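Long-range contacts in nuclear inclusion protein A (Tobacco vein mottling virus, PDB 3MMG), which probably acts as a 3C-type cysteine protease that cleaves peptide bonds in the viral polyprotein: residues A[35-40]-A[98-103]; A[79-84]-A[206-211]; A[105-110]-A[155-160]; A[161-166]-A[180-185]. The protein carries 3 engineered substitutions. One frame throughout, in Å; residues are numbered along the deposited sequence.

Contact 1 is the first to close a loop: residues 35-40, at the end of a strand of the N-terminal sheet, meet the linker residues 98-103. Contact 2 starts within that loop at residues 79-84 and closes only at residues 206-211, so it crosses contact 1 and joins the N-terminal half to the C-terminal tail. Contacts 3 and 4 are both nested inside contact 2 and follow each other in series. Residues 155-160 return to 105-110 and close the C-terminal barrel, and 161-166 then pair with 180-185 in a hairpin next to them. Salt bridges tie them together: Arg-101 joins contact 1 to contact 3, and Arg-80 joins contact 2 to contact 4.

Contact 1: residues A[35-40]-A[98-103]; sequences IGFGPY and LKFRQP. With FMT (formic acid), chain E.
Phe-37 and Leu-98 mark the nearest approach of the two backbones, their CA atoms 7.6 Å apart, a spacing that leaves the meeting to side chains. Residues 35-37 end strand 28-37, and a type II' turn from Phe-37 to Tyr-40 reverses the chain into strand 40-43, with Gly-38 supplying the positive phi of that turn. Backbone hydrogen bonds run both ways between Phe-37 and Tyr-40. Residues 98-103 carry no regular structure: they belong to the long connection between the two beta-barrels of the chymotrypsin-like fold, here lying against the N-terminal barrel. From Ile-35 the CG2 methyl reaches Leu-98 CD1 at 3.5 Å, and the same methyl sits near the plane of the Phe-100 ring, at its edge, 4.2 Å from CZ. Phe-37 has CG anti to its backbone N (chi1 -172°), which carries the ring toward the linker. The edge of Phe-100 is turned toward the face of Phe-37 in an offset edge-to-face pair, the centroids 6.0 Å apart and the planes at 63°; Phe-37 CD2 and Phe-100 CE1 come within 3.8 Å. At its own edge Phe-37 meets a backbone oxygen, with CE2 3.5 Å from Leu-98 O. Val-187 and Leu-191 of helix 186-192 also touch Phe-37, while Phe-182 and Phe-186 add edge-to-face partners for Phe-100. A formic acid molecule, probably from the crystallisation liquor, puts O1 in the plane of the Phe-37 ring and accepts a hydrogen bond from Lys-99 NZ at 3.3 Å, the lysine chain bent at chi2 and chi4.

Contact 2: residues A[79-84]-A[206-211]; sequences GRDIIV and DKISWG
Gly-79 and Ser-209 join the approach to strand 83-86 to the C-terminal tail of this chymotrypsin-like protease, right beside an inverse gamma turn centred on Asp-81. Ser-209 N donates to Gly-79 O over 3.0 Å in an almost straight bond (176° at the hydrogen), yet the donor stands above the carbonyl plane, 42° out of it. Alongside, Gly-79 CA makes a CA-H...O contact with Lys-207 O at 3.1 Å.

Ile-208 fills the space next to this link. At CB the chain divides. The CG2 branch reaches Gly-79 O at 3.9 Å and, on its other flank, covers one face of the Trp-210 ring toward its rim. The CG1 branch, placed anti to the carbonyl carbon (chi1 -72°), runs along the other segment: CG1 lies 3.9 Å from Arg-80 C, and the terminal CD1 comes to 4.1 Å from Asp-81 CA and also faces Asp-81 CB.

The carboxylate of Asp-81 turns to other partners. Its OD2 is hydrogen-bonded to Ser-168 OG, Asn-44 ND2 and His-46 ND1; the last pairing is consistent with the Asp-His couple of the catalytic triad in this family. Ile-208 thus packs on the turn that presents this aspartate. Near the glycine a water bridges the segments, donating to Ser-209 O at 2.8 Å and to Gly-79 O at 3.2 Å.

Contact 3: residues A[105-110]-A[155-160]; sequences IKDRVC and LVSIID
Val-109 and Ser-157 form an antiparallel non-hydrogen-bonded pair, CA to CA 4.6 Å, where strands 109-116 and 154-157 come together to close the six-stranded C-terminal barrel. The tight part of the contact lies at this strand end. Next to that pair, Cys-110 and Val-156 are a hydrogen-bonded pair, with Cys-110 N to Val-156 O and Val-156 N to Cys-110 O both 2.9 Å. Ile-158 N continues the ladder to Arg-108 O at 3.0 Å, just beyond the last strand residue. Val-109 CG2 packs against Leu-155 CD1 on the face that Val-109 shares with Ser-157. The buried Ile-158 holds CG1 between its backbone N and carbonyl carbon (chi1 49°), which swings CD1 onto Arg-108. There the methyl covers one face of the guanidinium, 3.9 Å from Arg-108 NH2, while Ile-158 CG2 lies 3.6 Å from Cys-110 SG in one of the two modelled cysteine conformers.

Buried polar atoms are gathered one step farther along. Ser-157 has OG anti to its backbone N (chi1 172°), where it gives its hydrogen to Asp-107 OD1 at 2.7 Å, meeting the carboxylate from 40° above its plane. The same hydroxyl accepts from Ile-159 N over 2.9 Å, an ST turn that bends the chain away from the strand. Arg-101 makes salt bridges to both Asp-107 and Asp-160, which probably eases the proximity of the two carboxylates.

The outer side is looser. Ile-159 CG1 turns toward Asp-107 OD1, and Lys-106, exposed and extended, crosses Ile-159 at a slant, CE 4.0 Å from Ile-159 CG2.

Contact 4: residues A[161-166]-A[180-185]; sequences GNILGI and VEFPEK
Ile-163 opens the contact with its CG2 methyl, which approaches the Phe-182 ring obliquely, 3.7 Å from CE1. At Leu-164 the backbone engages, the side chain pointing away: Leu-164 O accepts from Phe-182 N at 3.0 Å, the donor standing 40° out of the carbonyl plane. Leu-164 and Gly-165 form a classic beta bulge opposite Leu-155 of the neighbouring strand, so the bulged strand 163-171 is gripped by strand 154-157 along one border and, as one arm of a beta hairpin, by strand 177-181 along the other. Gly-165 lies in a very close non-hydrogen-bonded pair with Glu-181, CA to CA 4.0 Å, and the edge of the Phe-182 ring reaches its backbone, with CD1 3.5 Å from Gly-165 N. Glu-181 sends its carboxylate elsewhere, to Trp-140, Gln-102 and Arg-80. Ile-166 pairs with Val-180 through two hydrogen bonds, Ile-166 N to Val-180 O at 3.0 Å and Val-180 N to Ile-166 O at 2.9 Å. Both hold CG1 between backbone N and carbonyl carbon (chi1 52° and 48°), which sets these branches side by side, 3.6 Å between Ile-166 CG1 and Val-180 CG1. The other branch, Ile-166 CG2, meets Phe-182 CZ at 4.0 Å.

Contact 1: residues A[35-40]-A[98-103]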
loop_
_atom_site.group_PDB
_atom_site.type_symbol
_atom_site.label_atom_id
_atom_site.label_comp_id
_atom_site.label_asym_id
_atom_site.label_seq_id
_atom_site.Cartn_x
_atom_site.Cartn_y
_atom_site.Cartn_z
ATOM N N ILE A 35 4.001 2.349 2.915
ATOM C CA ILE A 35 4.038 3.799 3.120
ATOM C C ILE A 35 4.303 4.112 4.597
ATOM O O ILE A 35 3.547 3.684 5.448
ATOM C CB ILE A 35 2.684 4.445 2.727
ATOM C CG1 ILE A 35 2.308 4.074 1.290
ATOM C CG2 ILE A 35 2.741 6.002 2.901
ATOM C CD1 ILE A 35 0.864 4.435 0.893
ATOM N N GLY A 36 5.373 4.833 4.896
ATOM C CA GLY A 36 5.629 5.275 6.272
ATOM C C GLY A 36 4.887 6.552 6.625
ATOM O O GLY A 36 4.743 7.466 5.798
ATOM N N PHE A 37 4.450 6.642 7.880
ATOM C CA PHE A 37 3.759 7.822 8.384
ATOM C C PHE A 37 3.930 7.814 9.908
ATOM O O PHE A 37 3.415 6.936 10.572
ATOM C CB PHE A 37 2.272 7.753 7.984
ATOM C CG PHE A 37 1.488 9.014 8.276
ATOM C CD1 PHE A 37 1.016 9.276 9.557
ATOM C CD2 PHE A 37 1.188 9.907 7.256
ATOM C CE1 PHE A 37 0.269 10.429 9.827
ATOM C CE2 PHE A 37 0.446 11.070 7.513
ATOM C CZ PHE A 37 -0.005 11.328 8.799
ATOM N N GLY A 38 4.696 8.754 10.434
ATOM C CA GLY A 38 5.055 8.710 11.849
ATOM C C GLY A 38 5.695 7.365 12.175
ATOM O O GLY A 38 6.553 6.901 11.445
ATOM N N PRO A 39 5.267 6.727 13.288
ATOM C CA PRO A 39 5.798 5.435 13.692
ATOM C C PRO A 39 5.101 4.250 13.003
ATOM O O PRO A 39 5.308 3.083 13.402
ATOM C CB PRO A 39 5.479 5.411 15.189
ATOM C CG PRO A 39 4.153 6.107 15.250
ATOM C CD PRO A 39 4.271 7.230 14.257
ATOM N N TYR A 40 4.288 4.544 11.989
ATOM C CA TYR A 40 3.448 3.540 11.353
ATOM C C TYR A 40 3.931 3.187 9.958
ATOM O O TYR A 40 4.450 4.046 9.231
ATOM C CB TYR A 40 1.991 4.034 11.244
ATOM C CG TYR A 40 1.451 4.561 12.546
ATOM C CD1 TYR A 40 1.170 5.916 12.708
ATOM C CD2 TYR A 40 1.226 3.695 13.616
ATOM C CE1 TYR A 40 0.694 6.416 13.942
ATOM C CE2 TYR A 40 0.746 4.172 14.845
ATOM C CZ TYR A 40 0.478 5.524 14.993
ATOM O OH TYR A 40 0.003 6.006 16.208
ATOM N N LEU A 98 1.645 13.491 4.661
ATOM C CA LEU A 98 0.915 12.944 3.497
ATOM C C LEU A 98 -0.595 13.033 3.727
ATOM O O LEU A 98 -1.065 12.856 4.850
ATOM C CB LEU A 98 1.276 11.484 3.242
ATOM C CG LEU A 98 2.707 11.078 2.911
ATOM C CD1 LEU A 98 2.776 9.533 2.978
ATOM C CD2 LEU A 98 3.150 11.609 1.577
ATOM N N LYS A 99 -1.347 13.296 2.650
ATOM C CA LYS A 99 -2.815 13.261 2.693
ATOM C C LYS A 99 -3.359 12.018 1.989
ATOM O O LYS A 99 -2.870 11.654 0.903
ATOM C CB LYS A 99 -3.423 14.507 2.039
ATOM C CG LYS A 99 -2.959 15.833 2.669
ATOM C CD LYS A 99 -3.430 16.005 4.079
ATOM C CE LYS A 99 -2.961 17.349 4.624
ATOM N NZ LYS A 99 -2.125 17.169 5.862
ATOM N N PHE A 100 -4.379 11.416 2.599
ATOM C CA PHE A 100 -5.075 10.221 2.099
ATOM C C PHE A 100 -6.551 10.547 1.936
ATOM O O PHE A 100 -7.150 11.165 2.811
ATOM C CB PHE A 100 -4.970 9.019 3.069
ATOM C CG PHE A 100 -3.547 8.600 3.398
ATOM C CD1 PHE A 100 -2.798 9.304 4.353
ATOM C CD2 PHE A 100 -2.960 7.509 2.760
ATOM C CE1 PHE A 100 -1.474 8.934 4.659
ATOM C CE2 PHE A 100 -1.634 7.115 3.073
ATOM C CZ PHE A 100 -0.899 7.823 4.025
ATOM N N ARG A 101 -7.159 10.078 0.853
ATOM C CA ARG A 101 -8.625 10.179 0.752
ATOM C C ARG A 101 -9.166 9.095 -0.150
ATOM O O ARG A 101 -8.433 8.418 -0.821
ATOM C CB ARG A 101 -9.049 11.548 0.254
ATOM C CG ARG A 101 -8.666 11.860 -1.155
ATOM C CD ARG A 101 -9.326 13.133 -1.694
ATOM N NE ARG A 101 -8.705 13.483 -2.976
ATOM C CZ ARG A 101 -9.039 12.965 -4.168
ATOM N NH1 ARG A 101 -10.019 12.059 -4.292
ATOM N NH2 ARG A 101 -8.379 13.352 -5.248
ATOM N N GLN A 102 -10.480 8.952 -0.171
ATOM C CA GLN A 102 -11.088 7.989 -1.074
ATOM C C GLN A 102 -11.057 8.552 -2.513
ATOM O O GLN A 102 -11.242 9.762 -2.722
ATOM C CB GLN A 102 -12.549 7.797 -0.706
ATOM C CG GLN A 102 -12.823 7.074 0.592
ATOM C CD GLN A 102 -14.317 6.813 0.716
ATOM O OE1 GLN A 102 -15.096 7.747 0.908
ATOM N NE2 GLN A 102 -14.719 5.563 0.560
ATOM N N PRO A 103 -10.931 7.677 -3.511
ATOM C CA PRO A 103 -11.020 8.129 -4.901
ATOM C C PRO A 103 -12.443 8.510 -5.264
ATOM O O PRO A 103 -13.399 8.067 -4.610
ATOM C CB PRO A 103 -10.643 6.894 -5.736
ATOM C CG PRO A 103 -10.320 5.784 -4.767
ATOM C CD PRO A 103 -10.767 6.215 -3.394
HETATM C C FMT E . -2.904 13.655 7.053
HETATM O O1 FMT E . -1.825 14.230 7.262
HETATM O O2 FMT E . -4.027 14.151 7.234
#

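Contact 2: residues A[79-84]-A[206-211]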
loop_
_atom_site.group_PDB
_atom_site.type_symbol
_atom_site.label_atom_id
_atom_site.label_comp_id
_atom_site.label_asym_id
_atom_site.label_seq_id
_atom_site.Cartn_x
_atom_site.Cartn_y
_atom_site.Cartn_z
ATOM N N GLY A 79 -12.150 -5.561 6.250
ATOM C CA GLY A 79 -12.919 -5.623 5.012
ATOM C C GLY A 79 -12.122 -5.257 3.757
ATOM O O GLY A 79 -12.611 -5.418 2.640
ATOM N N ARG A 80 -10.886 -4.782 3.924
ATOM C CA ARG A 80 -10.070 -4.475 2.744
ATOM C C ARG A 80 -8.600 -4.804 2.951
ATOM O O ARG A 80 -8.174 -5.035 4.084
ATOM C CB ARG A 80 -10.258 -3.034 2.297
ATOM C CG ARG A 80 -9.591 -2.025 3.223
ATOM C CD ARG A 80 -9.975 -0.594 2.843
ATOM N NE ARG A 80 -11.371 -0.336 3.221
ATOM C CZ ARG A 80 -12.087 0.726 2.857
ATOM N NH1 ARG A 80 -11.553 1.682 2.084
ATOM N NH2 ARG A 80 -13.354 0.840 3.277
ATOM N N ASP A 81 -7.840 -4.817 1.854
ATOM C CA ASP A 81 -6.452 -5.299 1.871
ATOM C C ASP A 81 -5.458 -4.222 2.310
ATOM O O ASP A 81 -4.465 -3.995 1.617
ATOM C CB ASP A 81 -6.085 -5.860 0.495
ATOM C CG ASP A 81 -4.727 -6.551 0.483
ATOM O OD1 ASP A 81 -4.299 -7.060 1.556
ATOM O OD2 ASP A 81 -4.114 -6.582 -0.597
ATOM N N ILE A 82 -5.745 -3.572 3.441
ATOM C CA ILE A 82 -4.852 -2.596 4.094
ATOM C C ILE A 82 -4.677 -2.911 5.588
ATOM O O ILE A 82 -5.632 -3.277 6.288
ATOM C CB ILE A 82 -5.359 -1.140 3.932
ATOM C CG1 ILE A 82 -5.580 -0.813 2.436
ATOM C CG2 ILE A 82 -4.341 -0.135 4.575
ATOM C CD1 ILE A 82 -6.127 0.602 2.156
ATOM N N ILE A 83 -3.444 -2.762 6.068
ATOM C CA ILE A 83 -3.125 -2.954 7.480
ATOM C C ILE A 83 -2.153 -1.858 7.903
ATOM O O ILE A 83 -1.392 -1.364 7.080
ATOM C CB ILE A 83 -2.544 -4.367 7.760
ATOM C CG1 ILE A 83 -2.464 -4.616 9.272
ATOM C CG2 ILE A 83 -1.182 -4.571 7.083
ATOM C CD1 ILE A 83 -2.653 -6.055 9.623
ATOM N N VAL A 84 -2.227 -1.456 9.166
ATOM C CA VAL A 84 -1.306 -0.483 9.727
ATOM C C VAL A 84 -0.486 -1.222 10.779
ATOM O O VAL A 84 -1.034 -1.954 11.591
ATOM C CB VAL A 84 -2.017 0.756 10.348
ATOM C CG1 VAL A 84 -0.997 1.775 10.763
ATOM C CG2 VAL A 84 -3.001 1.417 9.331
ATOM N N ASP A 206 -11.019 -14.297 3.950
ATOM C CA ASP A 206 -12.480 -14.284 4.083
ATOM C C ASP A 206 -13.010 -13.022 4.730
ATOM O O ASP A 206 -14.202 -12.741 4.653
ATOM C CB ASP A 206 -12.963 -15.486 4.896
ATOM C CG ASP A 206 -12.811 -16.786 4.154
ATOM O OD1 ASP A 206 -12.575 -16.749 2.920
ATOM O OD2 ASP A 206 -12.944 -17.854 4.810
ATOM N N LYS A 207 -12.132 -12.266 5.379
ATOM C CA LYS A 207 -12.536 -11.042 6.043
ATOM C C LYS A 207 -12.405 -9.824 5.126
ATOM O O LYS A 207 -12.737 -8.710 5.529
ATOM C CB LYS A 207 -11.735 -10.831 7.326
ATOM C CG LYS A 207 -11.920 -11.969 8.328
ATOM C CD LYS A 207 -11.582 -11.523 9.720
ATOM C CE LYS A 207 -12.330 -12.359 10.756
ATOM N NZ LYS A 207 -12.197 -11.754 12.119
ATOM N N ILE A 208 -11.921 -10.035 3.907
ATOM C CA ILE A 208 -11.886 -8.972 2.895
ATOM C C ILE A 208 -13.144 -9.113 2.035
ATOM O O ILE A 208 -13.590 -10.231 1.788
ATOM C CB ILE A 208 -10.573 -9.056 2.074
ATOM C CG1 ILE A 208 -9.407 -8.586 2.958
ATOM C CG2 ILE A 208 -10.659 -8.247 0.775
ATOM C CD1 ILE A 208 -8.056 -9.068 2.513
ATOM N N SER A 209 -13.715 -7.988 1.621
ATOM C CA SER A 209 -14.903 -7.973 0.741
ATOM C C SER A 209 -14.474 -8.183 -0.715
ATOM O O SER A 209 -13.670 -7.400 -1.246
ATOM C CB SER A 209 -15.657 -6.645 0.889
ATOM O OG SER A 209 -16.338 -6.540 2.141
ATOM N N TRP A 210 -15.010 -9.233 -1.362
ATOM C CA TRP A 210 -14.555 -9.647 -2.698
ATOM C C TRP A 210 -15.548 -9.372 -3.830
ATOM O O TRP A 210 -15.182 -9.444 -5.004
ATOM C CB TRP A 210 -14.160 -11.141 -2.718
ATOM C CG TRP A 210 -12.956 -11.388 -1.880
ATOM C CD1 TRP A 210 -12.927 -11.936 -0.637
ATOM C CD2 TRP A 210 -11.606 -11.041 -2.206
ATOM N NE1 TRP A 210 -11.635 -11.947 -0.149
ATOM C CE2 TRP A 210 -10.799 -11.419 -1.098
ATOM C CE3 TRP A 210 -10.994 -10.456 -3.331
ATOM C CZ2 TRP A 210 -9.413 -11.230 -1.079
ATOM C CZ3 TRP A 210 -9.621 -10.276 -3.328
ATOM C CH2 TRP A 210 -8.838 -10.644 -2.194
ATOM N N GLY A 211 -16.784 -9.037 -3.480
ATOM C CA GLY A 211 -17.817 -8.829 -4.496
ATOM C C GLY A 211 -17.845 -10.052 -5.396
ATOM O O GLY A 211 -17.910 -11.187 -4.906
HETATM O O HOH W 1 -12.429 -5.012 -0.528
#

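Contact 3: residues A[105-110]-A[155-160]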
loop_
_atom_site.group_PDB
_atom_site.type_symbol
_atom_site.label_atom_id
_atom_site.label_comp_id
_atom_site.label_asym_id
_atom_site.label_seq_id
_atom_site.Cartn_x
_atom_site.Cartn_y
_atom_site.Cartn_z
ATOM N N ILE A 105 -14.904 9.410 -9.082
ATOM C CA ILE A 105 -14.901 9.237 -10.539
ATOM C C ILE A 105 -14.311 10.433 -11.293
ATOM O O ILE A 105 -14.223 10.400 -12.522
ATOM C CB ILE A 105 -16.306 8.893 -11.100
ATOM C CG1 ILE A 105 -17.328 9.982 -10.763
ATOM C CG2 ILE A 105 -16.744 7.520 -10.610
ATOM C CD1 ILE A 105 -18.665 9.789 -11.558
ATOM N N LYS A 106 -13.923 11.489 -10.573
ATOM C CA LYS A 106 -13.167 12.574 -11.200
ATOM C C LYS A 106 -11.675 12.220 -11.323
ATOM O O LYS A 106 -10.973 12.714 -12.206
ATOM C CB LYS A 106 -13.327 13.867 -10.392
ATOM C CG LYS A 106 -12.611 15.102 -10.990
ATOM C CD LYS A 106 -12.902 16.393 -10.186
ATOM C CE LYS A 106 -11.863 17.458 -10.530
ATOM N NZ LYS A 106 -12.330 18.807 -10.081
ATOM N N ASP A 107 -11.197 11.372 -10.424
ATOM C CA ASP A 107 -9.760 11.138 -10.322
ATOM C C ASP A 107 -9.150 10.346 -11.457
ATOM O O ASP A 107 -9.762 9.419 -11.997
ATOM C CB ASP A 107 -9.479 10.358 -9.048
ATOM C CG ASP A 107 -9.517 11.239 -7.820
ATOM O OD1 ASP A 107 -8.867 12.314 -7.830
ATOM O OD2 ASP A 107 -10.221 10.857 -6.871
ATOM N N ARG A 108 -7.907 10.679 -11.760
ATOM C CA ARG A 108 -7.039 9.765 -12.480
ATOM C C ARG A 108 -5.816 9.607 -11.581
ATOM O O ARG A 108 -5.509 10.497 -10.770
ATOM C CB ARG A 108 -6.640 10.361 -13.833
ATOM C CG ARG A 108 -7.882 10.672 -14.697
ATOM C CD ARG A 108 -7.508 11.044 -16.112
ATOM N NE ARG A 108 -6.818 12.334 -16.217
ATOM C CZ ARG A 108 -7.443 13.508 -16.338
ATOM N NH1 ARG A 108 -8.774 13.558 -16.321
ATOM N NH2 ARG A 108 -6.748 14.638 -16.470
ATOM N N VAL A 109 -5.136 8.471 -11.713
ATOM C CA VAL A 109 -4.052 8.149 -10.765
ATOM C C VAL A 109 -2.729 7.814 -11.443
ATOM O O VAL A 109 -2.707 7.270 -12.557
ATOM C CB VAL A 109 -4.422 6.972 -9.798
ATOM C CG1 VAL A 109 -5.598 7.348 -8.884
ATOM C CG2 VAL A 109 -4.708 5.683 -10.585
ATOM N N CYS A 110 -1.626 8.184 -10.774
ATOM C CA CYS A 110 -0.263 7.689 -11.107
ATOM C C CYS A 110 0.279 6.820 -9.989
ATOM O O CYS A 110 0.095 7.147 -8.809
ATOM C CB CYS A 110 0.733 8.837 -11.279
ATOM S SG CYS A 110 0.460 9.900 -12.671
ATOM N N LEU A 155 -1.131 4.708 -5.185
ATOM C CA LEU A 155 -1.794 5.361 -6.318
ATOM C C LEU A 155 -2.193 6.757 -5.901
ATOM O O LEU A 155 -2.886 6.940 -4.885
ATOM C CB LEU A 155 -3.025 4.567 -6.752
ATOM C CG LEU A 155 -2.817 3.253 -7.522
ATOM C CD1 LEU A 155 -2.040 3.474 -8.825
ATOM C CD2 LEU A 155 -2.143 2.159 -6.648
ATOM N N VAL A 156 -1.733 7.730 -6.674
ATOM C CA VAL A 156 -1.787 9.138 -6.285
ATOM C C VAL A 156 -2.671 9.909 -7.265
ATOM O O VAL A 156 -2.503 9.785 -8.479
ATOM C CB VAL A 156 -0.345 9.755 -6.262
ATOM C CG1 VAL A 156 -0.388 11.234 -5.857
ATOM C CG2 VAL A 156 0.541 8.990 -5.287
ATOM N N SER A 157 -3.609 10.700 -6.758
ATOM C CA SER A 157 -4.455 11.499 -7.655
ATOM C C SER A 157 -3.654 12.606 -8.364
ATOM O O SER A 157 -2.871 13.318 -7.737
ATOM C CB SER A 157 -5.552 12.193 -6.836
ATOM O OG SER A 157 -6.249 13.116 -7.672
ATOM N N ILE A 158 -3.856 12.752 -9.667
ATOM C CA ILE A 158 -3.256 13.885 -10.372
ATOM C C ILE A 158 -4.109 15.156 -10.255
ATOM O O ILE A 158 -3.725 16.230 -10.770
ATOM C CB ILE A 158 -2.928 13.540 -11.852
ATOM C CG1 ILE A 158 -4.123 12.886 -12.569
ATOM C CG2 ILE A 158 -1.756 12.613 -11.909
ATOM C CD1 ILE A 158 -5.267 13.810 -12.975
ATOM N N ILE A 159 -5.251 15.062 -9.571
ATOM C CA ILE A 159 -6.053 16.263 -9.265
ATOM C C ILE A 159 -5.410 17.074 -8.131
ATOM O O ILE A 159 -5.168 18.275 -8.265
ATOM C CB ILE A 159 -7.520 15.904 -8.884
ATOM C CG1 ILE A 159 -8.197 15.007 -9.946
ATOM C CG2 ILE A 159 -8.331 17.179 -8.632
ATOM C CD1 ILE A 159 -8.261 15.605 -11.353
ATOM N N ASP A 160 -5.115 16.407 -7.017
ATOM C CA ASP A 160 -4.641 17.102 -5.813
ATOM C C ASP A 160 -3.453 16.432 -5.108
ATOM O O ASP A 160 -3.057 16.859 -4.003
ATOM C CB ASP A 160 -5.815 17.271 -4.837
ATOM C CG ASP A 160 -6.365 15.936 -4.328
ATOM O OD1 ASP A 160 -5.824 14.852 -4.692
ATOM O OD2 ASP A 160 -7.381 15.977 -3.600
#

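Contact 4: residues A[161-166]-A[180-185]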
loop_
_atom_site.group_PDB
_atom_site.type_symbol
_atom_site.label_atom_id
_atom_site.label_comp_id
_atom_site.label_asym_id
_atom_site.label_seq_id
_atom_site.Cartn_x
_atom_site.Cartn_y
_atom_site.Cartn_z
ATOM N N GLY A 161 -2.864 15.406 -5.739
ATOM C CA GLY A 161 -1.718 14.700 -5.141
ATOM C C GLY A 161 -1.989 13.883 -3.878
ATOM O O GLY A 161 -1.058 13.414 -3.239
ATOM N N ASN A 162 -3.255 13.688 -3.525
ATOM C CA ASN A 162 -3.596 12.824 -2.396
ATOM C C ASN A 162 -3.354 11.353 -2.744
ATOM O O ASN A 162 -3.494 10.947 -3.901
ATOM C CB ASN A 162 -5.058 12.980 -1.999
ATOM C CG ASN A 162 -5.353 14.284 -1.232
ATOM O OD1 ASN A 162 -4.628 15.312 -1.309
ATOM N ND2 ASN A 162 -6.449 14.243 -0.490
ATOM N N ILE A 163 -2.996 10.566 -1.733
ATOM C CA ILE A 163 -2.864 9.119 -1.931
ATOM C C ILE A 163 -4.260 8.514 -1.838
ATOM O O ILE A 163 -4.954 8.732 -0.835
ATOM C CB ILE A 163 -1.940 8.509 -0.874
ATOM C CG1 ILE A 163 -0.541 9.185 -0.941
ATOM C CG2 ILE A 163 -1.865 6.976 -1.027
ATOM C CD1 ILE A 163 0.385 8.746 0.168
ATOM N N LEU A 164 -4.659 7.750 -2.865
ATOM C CA LEU A 164 -6.043 7.234 -2.943
ATOM C C LEU A 164 -6.122 5.753 -2.597
ATOM O O LEU A 164 -7.196 5.240 -2.292
ATOM C CB LEU A 164 -6.629 7.434 -4.330
ATOM C CG LEU A 164 -6.639 8.858 -4.883
ATOM C CD1 LEU A 164 -7.439 8.877 -6.189
ATOM C CD2 LEU A 164 -7.143 9.893 -3.883
ATOM N N GLY A 165 -4.979 5.070 -2.655
ATOM C CA GLY A 165 -5.025 3.616 -2.478
ATOM C C GLY A 165 -3.628 3.064 -2.616
ATOM O O GLY A 165 -2.674 3.810 -2.863
ATOM N N ILE A 166 -3.516 1.753 -2.476
ATOM C CA ILE A 166 -2.256 1.057 -2.738
ATOM C C ILE A 166 -2.496 -0.148 -3.637
ATOM O O ILE A 166 -3.578 -0.758 -3.599
ATOM C CB ILE A 166 -1.542 0.613 -1.435
ATOM C CG1 ILE A 166 -2.473 -0.189 -0.520
ATOM C CG2 ILE A 166 -0.963 1.852 -0.733
ATOM C CD1 ILE A 166 -1.751 -0.904 0.648
ATOM N N VAL A 180 -6.437 -1.011 -3.848
ATOM C CA VAL A 180 -7.408 -0.964 -2.727
ATOM C C VAL A 180 -7.418 0.463 -2.212
ATOM O O VAL A 180 -6.354 1.018 -1.956
ATOM C CB VAL A 180 -7.076 -1.951 -1.559
ATOM C CG1 VAL A 180 -5.576 -1.851 -1.143
ATOM C CG2 VAL A 180 -8.028 -1.742 -0.357
ATOM N N GLU A 181 -8.615 1.040 -2.064
ATOM C CA GLU A 181 -8.751 2.436 -1.672
ATOM C C GLU A 181 -8.612 2.618 -0.177
ATOM O O GLU A 181 -9.011 1.750 0.595
ATOM C CB GLU A 181 -10.122 2.981 -2.111
ATOM C CG GLU A 181 -11.292 2.241 -1.464
ATOM C CD GLU A 181 -12.559 3.066 -1.357
ATOM O OE1 GLU A 181 -13.078 3.523 -2.381
ATOM O OE2 GLU A 181 -13.045 3.238 -0.226
ATOM N N PHE A 182 -8.065 3.766 0.222
ATOM C CA PHE A 182 -8.171 4.217 1.606
ATOM C C PHE A 182 -9.600 4.606 1.913
ATOM O O PHE A 182 -10.312 5.085 1.024
ATOM C CB PHE A 182 -7.197 5.379 1.877
ATOM C CG PHE A 182 -5.786 4.899 1.940
ATOM C CD1 PHE A 182 -4.987 4.911 0.797
ATOM C CD2 PHE A 182 -5.311 4.282 3.088
ATOM C CE1 PHE A 182 -3.707 4.384 0.814
ATOM C CE2 PHE A 182 -4.010 3.734 3.118
ATOM C CZ PHE A 182 -3.217 3.778 1.976
ATOM N N PRO A 183 -10.027 4.395 3.162
ATOM C CA PRO A 183 -11.339 4.836 3.603
ATOM C C PRO A 183 -11.351 6.327 3.975
ATOM O O PRO A 183 -10.302 6.973 4.059
ATOM C CB PRO A 183 -11.562 3.992 4.856
ATOM C CG PRO A 183 -10.192 3.878 5.447
ATOM C CD PRO A 183 -9.312 3.662 4.228
ATOM N N GLU A 184 -12.553 6.860 4.183
ATOM C CA GLU A 184 -12.737 8.228 4.650
ATOM C C GLU A 184 -12.077 8.389 6.018
ATOM O O GLU A 184 -12.102 7.455 6.819
ATOM C CB GLU A 184 -14.230 8.513 4.800
ATOM C CG GLU A 184 -14.620 9.996 4.775
ATOM C CD GLU A 184 -16.126 10.218 4.988
ATOM O OE1 GLU A 184 -16.900 9.229 5.043
ATOM O OE2 GLU A 184 -16.537 11.393 5.115
ATOM N N LYS A 185 -11.499 9.569 6.259
ATOM C CA LYS A 185 -10.912 9.948 7.559
ATOM C C LYS A 185 -9.884 8.921 8.036
ATOM O O LYS A 185 -9.832 8.557 9.225
ATOM C CB LYS A 185 -12.033 10.136 8.589
ATOM C CG LYS A 185 -12.921 11.315 8.243
ATOM C CD LYS A 185 -14.069 11.479 9.203
ATOM C CE LYS A 185 -14.959 12.629 8.742
ATOM N NZ LYS A 185 -16.320 12.543 9.361
#